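PDB 5ZU2: formate oxidase from Aspergillus oryzae, which probably oxidises formate with a bound flavin cofactor, as a member of the GMC oxidoreductase family. Local coordinates for residues G267-P272 with F509-T514. The protein carries 1 engineered substitution. Residues are numbered along the deposited sequence; the frame is centred on the assembly and turned at random.
With FAD (flavin-adenine dinucleotide), chain D.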
loop_
_atom_site.group_PDB
_atom_site.type_symbol
_atom_site.label_atom_id
_atom_site.label_comp_id
_atom_site.label_asym_id
_atom_site.label_seq_id
_atom_site.Cartn_x
_atom_site.Cartn_y
_atom_site.Cartn_z
ATOM N N GLY A 267 -3.925 -10.702 -0.951
ATOM C CA GLY A 267 -2.927 -9.680 -1.158
ATOM C C GLY A 267 -1.937 -10.067 -2.233
ATOM O O GLY A 267 -1.869 -11.214 -2.681
ATOM N N VAL A 268 -1.110 -9.083 -2.603
ATOM C CA VAL A 268 -0.276 -9.169 -3.804
ATOM C C VAL A 268 0.679 -10.368 -3.787
ATOM O O VAL A 268 1.062 -10.869 -4.855
ATOM C CB VAL A 268 0.486 -7.839 -3.991
ATOM C CG1 VAL A 268 1.459 -7.618 -2.808
ATOM C CG2 VAL A 268 1.252 -7.849 -5.302
ATOM N N PHE A 269 1.082 -10.848 -2.602
ATOM C CA PHE A 269 2.036 -11.956 -2.521
ATOM C C PHE A 269 1.366 -13.321 -2.333
ATOM O O PHE A 269 1.789 -14.289 -2.965
ATOM C CB PHE A 269 3.066 -11.713 -1.398
ATOM C CG PHE A 269 3.854 -10.415 -1.559
ATOM C CD1 PHE A 269 4.324 -10.015 -2.813
ATOM C CD2 PHE A 269 4.087 -9.586 -0.464
ATOM C CE1 PHE A 269 5.014 -8.822 -2.974
ATOM C CE2 PHE A 269 4.770 -8.391 -0.618
ATOM C CZ PHE A 269 5.242 -8.008 -1.872
ATOM N N GLU A 270 0.330 -13.445 -1.497
ATOM C CA GLU A 270 -0.253 -14.761 -1.246
ATOM C C GLU A 270 -1.374 -15.128 -2.217
ATOM O O GLU A 270 -1.627 -16.328 -2.427
ATOM C CB GLU A 270 -0.771 -14.857 0.191
ATOM C CG GLU A 270 0.313 -14.736 1.261
ATOM C CD GLU A 270 1.100 -16.040 1.523
ATOM O OE1 GLU A 270 0.718 -17.114 1.031
ATOM O OE2 GLU A 270 2.109 -15.992 2.256
ATOM N N THR A 271 -2.065 -14.137 -2.802
ATOM C CA THR A 271 -3.060 -14.453 -3.825
ATOM C C THR A 271 -2.455 -15.208 -5.016
ATOM O O THR A 271 -2.994 -16.269 -5.374
ATOM C CB THR A 271 -3.768 -13.172 -4.282
ATOM O OG1 THR A 271 -4.803 -12.809 -3.354
ATOM C CG2 THR A 271 -4.343 -13.354 -5.720
ATOM N N PRO A 272 -1.375 -14.739 -5.680
ATOM C CA PRO A 272 -0.802 -15.558 -6.766
ATOM C C PRO A 272 -0.296 -16.913 -6.289
ATOM O O PRO A 272 -0.407 -17.910 -7.019
ATOM C CB PRO A 272 0.349 -14.690 -7.302
ATOM C CG PRO A 272 0.703 -13.806 -6.157
ATOM C CD PRO A 272 -0.610 -13.499 -5.480
ATOM N N PHE A 509 6.267 0.195 0.232
ATOM C CA PHE A 509 5.170 -0.629 0.743
ATOM C C PHE A 509 3.932 -0.604 -0.141
ATOM O O PHE A 509 2.812 -0.751 0.359
ATOM C CB PHE A 509 4.802 -0.207 2.172
ATOM C CG PHE A 509 5.960 -0.293 3.156
ATOM C CD1 PHE A 509 6.490 -1.529 3.524
ATOM C CD2 PHE A 509 6.525 0.858 3.695
ATOM C CE1 PHE A 509 7.552 -1.628 4.427
ATOM C CE2 PHE A 509 7.581 0.759 4.594
ATOM C CZ PHE A 509 8.098 -0.488 4.954
ATOM N N HIS A 510 4.114 -0.477 -1.466
ATOM C CA HIS A 510 2.957 -0.435 -2.360
ATOM C C HIS A 510 2.925 -1.541 -3.417
ATOM O O HIS A 510 2.603 -1.259 -4.577
ATOM C CB HIS A 510 2.909 0.929 -3.068
ATOM C CG HIS A 510 3.025 2.095 -2.138
ATOM N ND1 HIS A 510 2.539 2.068 -0.851
ATOM C CD2 HIS A 510 3.555 3.325 -2.310
ATOM C CE1 HIS A 510 2.769 3.229 -0.269
ATOM N NE2 HIS A 510 3.389 4.007 -1.135
ATOM N N PRO A 511 3.167 -2.808 -3.078
ATOM C CA PRO A 511 3.218 -3.828 -4.135
ATOM C C PRO A 511 1.845 -4.113 -4.742
ATOM O O PRO A 511 0.829 -4.102 -4.048
ATOM C CB PRO A 511 3.792 -5.049 -3.408
ATOM C CG PRO A 511 3.404 -4.847 -1.998
ATOM C CD PRO A 511 3.440 -3.393 -1.750
ATOM N N THR A 512 1.836 -4.353 -6.064
ATOM C CA THR A 512 0.629 -4.532 -6.872
ATOM C C THR A 512 0.891 -5.508 -8.019
ATOM O O THR A 512 2.036 -5.845 -8.327
ATOM C CB THR A 512 0.150 -3.206 -7.490
ATOM O OG1 THR A 512 1.082 -2.818 -8.521
ATOM C CG2 THR A 512 -0.003 -2.087 -6.462
ATOM N N GLY A 513 -0.201 -5.958 -8.656
ATOM C CA GLY A 513 -0.186 -6.361 -10.047
ATOM C C GLY A 513 -0.044 -7.839 -10.367
ATOM O O GLY A 513 -0.049 -8.190 -11.553
ATOM N N THR A 514 -0.013 -8.721 -9.365
ATOM C CA THR A 514 0.374 -10.110 -9.589
ATOM C C THR A 514 -0.761 -11.006 -10.056
ATOM O O THR A 514 -0.503 -12.191 -10.331
ATOM C CB THR A 514 0.962 -10.703 -8.312
ATOM O OG1 THR A 514 0.076 -10.414 -7.212
ATOM C CG2 THR A 514 2.358 -10.156 -8.059
HETATM P PA FAD D . -3.763 -7.155 2.626
HETATM O O1A FAD D . -2.372 -7.418 2.991
HETATM O O2A FAD D . -4.371 -5.926 3.288
HETATM O O5B FAD D . -4.727 -8.424 2.967
HETATM C C5B FAD D . -4.298 -9.789 2.760
HETATM C C4B FAD D . -4.893 -10.620 3.872
HETATM O O4B FAD D . -4.829 -12.028 3.534
HETATM C C3B FAD D . -4.217 -10.470 5.237
HETATM O O3B FAD D . -5.166 -10.368 6.294
HETATM C C2B FAD D . -3.424 -11.769 5.372
HETATM O O2B FAD D . -3.186 -12.165 6.727
HETATM C C1B FAD D . -4.346 -12.742 4.647
HETATM N N9A FAD D . -3.662 -13.939 4.170
HETATM C C8A FAD D . -2.575 -13.957 3.342
HETATM N N7A FAD D . -2.141 -15.159 3.056
HETATM C C5A FAD D . -2.980 -15.994 3.770
HETATM C C6A FAD D . -3.036 -17.396 3.895
HETATM N N6A FAD D . -2.183 -18.225 3.283
HETATM N N1A FAD D . -4.016 -17.919 4.673
HETATM C C2A FAD D . -4.861 -17.086 5.282
HETATM N N3A FAD D . -4.900 -15.750 5.246
HETATM C C4A FAD D . -3.924 -15.259 4.468
HETATM N N1 FAD D . -0.948 2.347 1.615
HETATM C C2 FAD D . -1.338 3.655 1.604
HETATM O O2 FAD D . -2.194 4.066 0.807
HETATM N N3 FAD D . -0.767 4.557 2.512
HETATM C C4 FAD D . 0.205 4.258 3.466
HETATM O O4 FAD D . 0.649 5.140 4.207
HETATM C C4X FAD D . 0.604 2.854 3.464
HETATM N N5 FAD D . 1.520 2.471 4.323
HETATM C C5X FAD D . 1.898 1.142 4.322
HETATM C C6 FAD D . 2.852 0.721 5.255
HETATM C C7 FAD D . 3.260 -0.606 5.315
HETATM C C7M FAD D . 4.302 -1.018 6.329
HETATM C C8 FAD D . 2.695 -1.540 4.426
HETATM C C8M FAD D . 3.107 -2.984 4.462
HETATM C C9 FAD D . 1.731 -1.127 3.503
HETATM C C9A FAD D . 1.328 0.205 3.443
HETATM N N10 FAD D . 0.339 0.660 2.537
HETATM C C10 FAD D . -0.035 1.977 2.510
HETATM C "C1'" FAD D . -0.244 -0.237 1.539
HETATM C "C2'" FAD D . -1.626 -0.755 1.884
HETATM O "O2'" FAD D . -1.735 -0.972 3.289
HETATM C "C3'" FAD D . -1.821 -2.084 1.154
HETATM O "O3'" FAD D . -1.451 -1.958 -0.217
HETATM C "C4'" FAD D . -3.219 -2.688 1.228
HETATM O "O4'" FAD D . -3.611 -2.763 2.603
HETATM C "C5'" FAD D . -3.233 -4.027 0.522
HETATM O "O5'" FAD D . -4.536 -4.623 0.674
HETATM P P FAD D . -4.834 -6.081 0.185
HETATM O O1P FAD D . -6.275 -6.341 0.629
HETATM O O2P FAD D . -4.440 -6.160 -1.261
HETATM O O3P FAD D . -3.872 -6.990 1.054
#
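Val268 holds CG1 between its backbone N and carbonyl carbon (chi1 64°), which sends CG1 to Pro511 and CG2 to Thr514; on Thr514 the same setting (chi1 49°) turns OG1 to the carbonyl of Val268. The contact joins helix 267-277, which follows strand 261-264 of the Rossmann-type FAD domain, to the loop carrying Phe509 and His510 to the flavin. Thr514 OG1 donates to Val268 O at 2.6 Å; the hydroxyl approaches in the carbonyl plane, along one lone pair, at 126° to the C=O bond. Pro272 has no N-H to donate to this oxygen in the helical bond; the threonine hydroxyl satisfies the buried acceptor instead, while Pro272 CD packs 3.6 Å from Thr514 OG1 at the proline kink.

Pro511 lies across both hydrophobic side chains at about a right angle: its CG is 3.5 Å from Val268 CG1, and its CB is 3.6 Å from Phe269 CZ. Leu304 of strand 302-304 touches Val268, Phe269 and Thr514 as well. FAD runs past both segments. At the adenine end, Glu270 CG lies 3.1 Å from FAD N7A, while Glu270 OE1 forms a salt bridge with Lys273 and OE2 a hydrogen bond with Tyr67. At the other end, the flavin methyl C7M sits centrally above one face of the Phe509 ring, 3.5 Å from its plane.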